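Oxidored_FMN domain-containing protein ([Pseudomonas] geniculata N1, PDB 6L6J) acts as the 6-hydroxypseudooxynicotine amine oxidase HisD, an oxidoreductase that carries FMN, a [4Fe-4S] cluster and ADP. Local coordinates at residues P382-S387 with R410-S415; I63-D68 with I114-H119. All coordinates share one frame; numbering follows the deposited sequence.

Contact 1. Residues P382-S387 with R410-S415; sequences PPAHNS and RGYQVS
Ala384 and Arg410 meet backbone to backbone, Ala384 N donating to Arg410 O over 2.7 Å, and this bond joins the loop 382-387 to the end of helix 398-410. Gly411 closes that helix with positive phi in a Schellman motif, and the chain then runs through Tyr412 into strand 413-417. Arg410 reaches back along the loop. Its CG stands anti to the carbonyl carbon (chi1 -64°), and a bend at chi3 brings the guanidinium beside the proline carbonyls. Arg410 NE gives a bond of 3.1 Å to Pro382 O, which lies in the guanidinium plane, although the donor itself sits above the plane of that carbonyl. A weak bond links Arg410 NH2 to Pro383 O, while NH1 bonds the carbonyl oxygens of Gly664 and Tyr667.

Tyr412 contributes both a ring face and a hydroxyl. The methyl CB of Ala384 rests over one face of its ring, 3.3 Å from the centroid and 16° off the normal, a CH-pi contact displaced toward the CE2 rim. At the far end of the ring, Tyr412 OH lies at the edge of the His385 imidazole and near its plane, 2.8 Å from His385 ND1 in an almost straight hydrogen bond (175°), with either atom the possible donor. The two rings meet rim to rim, neither over the face of the other. The same hydroxyl takes a weak bond from His385 N and lies above one face of the Arg410 guanidinium, offset toward its rim. Tyr667 adds edge-to-face contacts to both rings.

The chemistry implies a loop held by backbone and side chain together: one arginine bonds two successive proline carbonyls, the second weakly, and one tyrosine offers a face to a methyl and a hydroxyl to a histidine.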
loop_
_atom_site.group_PDB
_atom_site.type_symbol
_atom_site.label_atom_id
_atom_site.label_comp_id
_atom_site.label_asym_id
_atom_site.label_seq_id
_atom_site.Cartn_x
_atom_site.Cartn_y
_atom_site.Cartn_z
ATOM N N PRO A 382 -24.052 -1.195 10.835
ATOM C CA PRO A 382 -25.486 -1.149 11.124
ATOM C C PRO A 382 -25.886 -2.359 11.965
ATOM O O PRO A 382 -25.410 -3.465 11.713
ATOM C CB PRO A 382 -26.161 -1.217 9.745
ATOM C CG PRO A 382 -25.096 -0.745 8.782
ATOM C CD PRO A 382 -23.769 -1.171 9.389
ATOM N N PRO A 383 -26.774 -2.215 12.977
ATOM C CA PRO A 383 -27.204 -3.372 13.757
ATOM C C PRO A 383 -27.809 -4.416 12.806
ATOM O O PRO A 383 -28.441 -4.059 11.849
ATOM C CB PRO A 383 -28.220 -2.804 14.762
ATOM C CG PRO A 383 -27.921 -1.317 14.803
ATOM C CD PRO A 383 -27.442 -0.976 13.406
ATOM N N ALA A 384 -27.559 -5.693 13.078
ATOM C CA ALA A 384 -28.205 -6.819 12.367
ATOM C C ALA A 384 -29.716 -6.577 12.340
ATOM O O ALA A 384 -30.294 -6.389 13.420
ATOM C CB ALA A 384 -27.861 -8.117 13.057
ATOM N N HIS A 385 -30.328 -6.508 11.158
ATOM C CA HIS A 385 -31.802 -6.645 11.005
ATOM C C HIS A 385 -32.185 -8.013 11.585
ATOM O O HIS A 385 -31.555 -9.025 11.175
ATOM C CB HIS A 385 -32.232 -6.564 9.531
ATOM C CG HIS A 385 -32.519 -7.911 8.942
ATOM N ND1 HIS A 385 -31.512 -8.811 8.623
ATOM C CD2 HIS A 385 -33.686 -8.548 8.682
ATOM C CE1 HIS A 385 -32.046 -9.930 8.168
ATOM N NE2 HIS A 385 -33.379 -9.796 8.194
ATOM N N ASN A 386 -33.139 -8.077 12.511
ATOM C CA ASN A 386 -33.540 -9.378 13.111
ATOM C C ASN A 386 -32.278 -10.132 13.571
ATOM O O ASN A 386 -31.775 -10.995 12.825
ATOM C CB ASN A 386 -34.378 -10.194 12.120
ATOM C CG ASN A 386 -34.771 -11.551 12.654
ATOM O OD1 ASN A 386 -34.532 -11.866 13.820
ATOM N ND2 ASN A 386 -35.373 -12.358 11.797
ATOM N N SER A 387 -31.811 -9.823 14.781
ATOM C CA SER A 387 -30.599 -10.393 15.436
ATOM C C SER A 387 -30.627 -11.935 15.528
ATOM O O SER A 387 -29.535 -12.542 15.666
ATOM C CB SER A 387 -30.438 -9.763 16.797
ATOM O OG SER A 387 -29.700 -10.608 17.651
ATOM N N ARG A 410 -22.342 -7.110 13.529
ATOM C CA ARG A 410 -23.706 -6.532 13.379
ATOM C C ARG A 410 -24.641 -7.175 14.401
ATOM O O ARG A 410 -25.641 -6.517 14.760
ATOM C CB ARG A 410 -24.253 -6.755 11.969
ATOM C CG ARG A 410 -23.468 -6.055 10.871
ATOM C CD ARG A 410 -24.126 -6.237 9.521
ATOM N NE ARG A 410 -25.432 -5.607 9.515
ATOM C CZ ARG A 410 -26.366 -5.777 8.591
ATOM N NH1 ARG A 410 -26.148 -6.570 7.551
ATOM N NH2 ARG A 410 -27.525 -5.144 8.724
ATOM N N GLY A 411 -24.337 -8.413 14.804
ATOM C CA GLY A 411 -24.977 -9.131 15.926
ATOM C C GLY A 411 -25.684 -10.413 15.490
ATOM O O GLY A 411 -26.322 -11.041 16.367
ATOM N N TYR A 412 -25.601 -10.804 14.208
ATOM C CA TYR A 412 -26.243 -12.038 13.667
ATOM C C TYR A 412 -25.667 -13.276 14.363
ATOM O O TYR A 412 -24.541 -13.205 14.907
ATOM C CB TYR A 412 -26.041 -12.197 12.155
ATOM C CG TYR A 412 -26.770 -11.183 11.313
ATOM C CD1 TYR A 412 -28.086 -11.382 10.936
ATOM C CD2 TYR A 412 -26.158 -10.003 10.916
ATOM C CE1 TYR A 412 -28.776 -10.440 10.185
ATOM C CE2 TYR A 412 -26.831 -9.054 10.161
ATOM C CZ TYR A 412 -28.147 -9.271 9.798
ATOM O OH TYR A 412 -28.812 -8.339 9.053
ATOM N N GLN A 413 -26.421 -14.377 14.325
ATOM C CA GLN A 413 -25.935 -15.728 14.725
ATOM C C GLN A 413 -25.148 -16.289 13.538
ATOM O O GLN A 413 -25.750 -16.423 12.469
ATOM C CB GLN A 413 -27.096 -16.654 15.129
ATOM C CG GLN A 413 -28.026 -16.070 16.189
ATOM C CD GLN A 413 -27.281 -15.650 17.432
ATOM O OE1 GLN A 413 -26.372 -16.330 17.892
ATOM N NE2 GLN A 413 -27.655 -14.506 17.976
ATOM N N VAL A 414 -23.854 -16.568 13.709
ATOM C CA VAL A 414 -22.923 -16.893 12.588
ATOM C C VAL A 414 -22.228 -18.226 12.857
ATOM O O VAL A 414 -21.484 -18.309 13.827
ATOM C CB VAL A 414 -21.884 -15.774 12.375
ATOM C CG1 VAL A 414 -20.817 -16.174 11.360
ATOM C CG2 VAL A 414 -22.555 -14.458 11.987
ATOM N N SER A 415 -22.430 -19.211 11.988
ATOM C CA SER A 415 -21.596 -20.436 11.920
ATOM C C SER A 415 -20.665 -20.337 10.706
ATOM O O SER A 415 -21.115 -19.845 9.648
ATOM C CB SER A 415 -22.452 -21.663 11.893
ATOM O OG SER A 415 -23.025 -21.866 13.172
#

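Contact 2. Residues I63-D68 with I114-H119; sequences IHETSD and IYHREH. With SO4 (sulfate ion), chain F.
Two loops at the carboxyl ends of neighbouring strands of the flavin-binding TIM barrel meet here, each folded into a type I turn: residues 63-68 follow strand 55-62, and the loop 114-119 comes after strand 99-105. Asp68 joins them by receiving the start of the second turn in its carboxylate. Ile114 N donates to Asp68 OD1 at 3.1 Å on the syn lone pair, and Tyr115 N to Asp68 OD2 at 3.2 Å, also from the syn side but 32° out of the carboxylate plane. The carboxylate can face both amides because its CG lies between the backbone N and the carbonyl carbon (chi1 63°). Two successive N-H groups thus share one carboxylate, whose OD1 also accepts from Ala70 N. The Tyr115 ring crosses beside it, CD2 3.4 Å from Asp68 OD2, with ring and carboxylate planes steeply inclined; its hydroxyl bonds Leu72 O.

At the other end the contact is one of packing. Thr66 and Glu118 run side by side, methyl CG2 against methylene CG, and Glu118 OE1 accepts from the next amide, His119 N, 3.0 Å away. Glu65 lays its CG against ND1 of the His116 imidazole, 3.7 Å apart. Thr66 OG1 belongs to a separate polar chain, paired with His64 ND1 at 2.9 Å and with His106 NE2. The opposite ring nitrogen, His64 NE2, donates nearly straight (175°) to sulfate O4 at 2.7 Å, so bonds at both nitrogens limit rotation of the imidazole.

The sulfate, probably from the crystallisation liquor, is also held by Arg150 and Trp151 of helix 142-162. Trp151 stacks on His64 and touches Thr66, while Ser67 OG bonds Ala107 N just beyond strand 99-105, so the first turn sits between that helix and the neighbouring strand's end.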
loop_
_atom_site.group_PDB
_atom_site.type_symbol
_atom_site.label_atom_id
_atom_site.label_comp_id
_atom_site.label_asym_id
_atom_site.label_seq_id
_atom_site.Cartn_x
_atom_site.Cartn_y
_atom_site.Cartn_z
ATOM N N ILE A 63 1.128 23.189 -5.980
ATOM C CA ILE A 63 1.235 24.665 -5.764
ATOM C C ILE A 63 1.104 25.471 -7.065
ATOM O O ILE A 63 1.128 26.706 -6.967
ATOM C CB ILE A 63 2.545 25.001 -5.041
ATOM C CG1 ILE A 63 3.772 24.756 -5.920
ATOM C CG2 ILE A 63 2.622 24.232 -3.738
ATOM C CD1 ILE A 63 5.000 25.492 -5.447
ATOM N N HIS A 64 0.992 24.822 -8.229
ATOM C CA HIS A 64 0.973 25.483 -9.567
ATOM C C HIS A 64 0.663 24.458 -10.664
ATOM O O HIS A 64 1.013 23.273 -10.483
ATOM C CB HIS A 64 2.323 26.173 -9.839
ATOM C CG HIS A 64 2.289 27.160 -10.953
ATOM N ND1 HIS A 64 2.794 26.881 -12.194
ATOM C CD2 HIS A 64 1.796 28.418 -11.012
ATOM C CE1 HIS A 64 2.617 27.927 -12.970
ATOM N NE2 HIS A 64 1.992 28.882 -12.269
ATOM N N GLU A 65 0.121 24.937 -11.787
ATOM C CA GLU A 65 -0.337 24.154 -12.982
ATOM C C GLU A 65 0.832 23.382 -13.638
ATOM O O GLU A 65 0.569 22.349 -14.332
ATOM C CB GLU A 65 -1.005 25.109 -13.982
ATOM C CG GLU A 65 -2.224 25.834 -13.419
ATOM C CD GLU A 65 -2.007 27.218 -12.798
ATOM O OE1 GLU A 65 -1.050 27.388 -11.985
ATOM O OE2 GLU A 65 -2.813 28.142 -13.129
ATOM N N THR A 66 2.063 23.864 -13.453
ATOM C CA THR A 66 3.315 23.227 -13.931
ATOM C C THR A 66 3.670 21.996 -13.072
ATOM O O THR A 66 4.704 21.340 -13.385
ATOM C CB THR A 66 4.489 24.222 -13.917
ATOM O OG1 THR A 66 4.742 24.718 -12.592
ATOM C CG2 THR A 66 4.262 25.393 -14.844
ATOM N N SER A 67 2.882 21.681 -12.034
ATOM C CA SER A 67 3.147 20.519 -11.151
ATOM C C SER A 67 1.939 19.582 -11.086
ATOM O O SER A 67 1.013 19.888 -10.327
ATOM C CB SER A 67 3.548 20.972 -9.774
ATOM O OG SER A 67 3.609 19.861 -8.903
ATOM N N ASP A 68 1.978 18.449 -11.791
ATOM C CA ASP A 68 1.051 17.315 -11.516
ATOM C C ASP A 68 1.676 15.963 -11.869
ATOM O O ASP A 68 2.721 15.909 -12.548
ATOM C CB ASP A 68 -0.289 17.482 -12.217
ATOM C CG ASP A 68 -0.241 17.513 -13.726
ATOM O OD1 ASP A 68 0.335 16.564 -14.324
ATOM O OD2 ASP A 68 -0.793 18.489 -14.289
ATOM N N ILE A 114 0.236 17.581 -17.217
ATOM C CA ILE A 114 -0.650 17.299 -18.391
ATOM C C ILE A 114 -2.006 18.004 -18.224
ATOM O O ILE A 114 -2.626 18.353 -19.264
ATOM C CB ILE A 114 -0.798 15.776 -18.623
ATOM C CG1 ILE A 114 0.240 15.249 -19.615
ATOM C CG2 ILE A 114 -2.203 15.365 -19.039
ATOM C CD1 ILE A 114 0.150 15.846 -21.002
ATOM N N TYR A 115 -2.497 18.154 -16.993
ATOM C CA TYR A 115 -3.884 18.623 -16.725
ATOM C C TYR A 115 -4.137 19.924 -17.503
ATOM O O TYR A 115 -5.175 20.016 -18.184
ATOM C CB TYR A 115 -4.140 18.768 -15.224
ATOM C CG TYR A 115 -4.387 17.467 -14.484
ATOM C CD1 TYR A 115 -5.258 16.497 -14.979
ATOM C CD2 TYR A 115 -3.774 17.203 -13.266
ATOM C CE1 TYR A 115 -5.510 15.320 -14.297
ATOM C CE2 TYR A 115 -4.018 16.027 -12.578
ATOM C CZ TYR A 115 -4.885 15.083 -13.095
ATOM O OH TYR A 115 -5.116 13.916 -12.427
ATOM N N HIS A 116 -3.197 20.871 -17.447
ATOM C CA HIS A 116 -3.263 22.181 -18.139
ATOM C C HIS A 116 -2.204 22.251 -19.232
ATOM O O HIS A 116 -1.727 23.371 -19.511
ATOM C CB HIS A 116 -3.086 23.328 -17.148
ATOM C CG HIS A 116 -4.269 23.516 -16.272
ATOM N ND1 HIS A 116 -4.253 23.185 -14.941
ATOM C CD2 HIS A 116 -5.508 23.961 -16.542
ATOM C CE1 HIS A 116 -5.423 23.450 -14.412
ATOM N NE2 HIS A 116 -6.203 23.914 -15.368
ATOM N N ARG A 117 -1.872 21.095 -19.819
ATOM C CA ARG A 117 -0.967 20.957 -20.985
ATOM C C ARG A 117 0.168 21.957 -20.806
ATOM O O ARG A 117 0.344 22.843 -21.629
ATOM C CB ARG A 117 -1.738 21.178 -22.289
ATOM C CG ARG A 117 -2.702 20.060 -22.642
ATOM C CD ARG A 117 -4.049 20.198 -21.962
ATOM N NE ARG A 117 -5.034 19.357 -22.633
ATOM C CZ ARG A 117 -5.159 18.041 -22.478
ATOM N NH1 ARG A 117 -4.396 17.394 -21.621
ATOM N NH2 ARG A 117 -6.066 17.370 -23.169
ATOM N N GLU A 118 0.911 21.800 -19.728
ATOM C CA GLU A 118 1.930 22.783 -19.300
ATOM C C GLU A 118 3.309 22.132 -19.423
ATOM O O GLU A 118 3.370 20.892 -19.655
ATOM C CB GLU A 118 1.534 23.272 -17.902
ATOM C CG GLU A 118 2.459 24.316 -17.330
ATOM C CD GLU A 118 2.519 25.639 -18.063
ATOM O OE1 GLU A 118 3.461 25.831 -18.894
ATOM O OE2 GLU A 118 1.657 26.472 -17.775
ATOM N N HIS A 119 4.357 22.963 -19.381
ATOM C CA HIS A 119 5.781 22.538 -19.375
ATOM C C HIS A 119 6.219 22.284 -17.929
ATOM O O HIS A 119 6.132 23.162 -17.087
ATOM C CB HIS A 119 6.646 23.578 -20.092
ATOM C CG HIS A 119 6.268 23.802 -21.512
ATOM N ND1 HIS A 119 6.842 23.078 -22.561
ATOM C CD2 HIS A 119 5.429 24.705 -22.078
ATOM C CE1 HIS A 119 6.339 23.515 -23.715
ATOM N NE2 HIS A 119 5.463 24.524 -23.445
HETATM S S SO4 F . 1.564 32.617 -12.680
HETATM O O1 SO4 F . 1.111 32.821 -11.330
HETATM O O2 SO4 F . 1.005 33.646 -13.543
HETATM O O3 SO4 F . 3.009 32.669 -12.702
HETATM O O4 SO4 F . 1.116 31.326 -13.142
#

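From the N terminus, the chain first closes contact 2, where the loop leaving strand 55-62 meets, after helix 83-94 and strand 99-105, the loop that follows the latter; it therefore spans one unit of the flavin barrel. The chain then completes the barrel and passes the cluster cysteines before contact 1 opens. That contact encloses strand 390-394 and helix 398-410, tying the incoming linker to the start of strand 413-417 in the Rossmann-like domain that binds ADP. The two are in series, neither nested nor crossed. Their centres lie 50 Å apart and their nearest atoms about 32 Å, so each lies in a different part of the fold and the two do not touch.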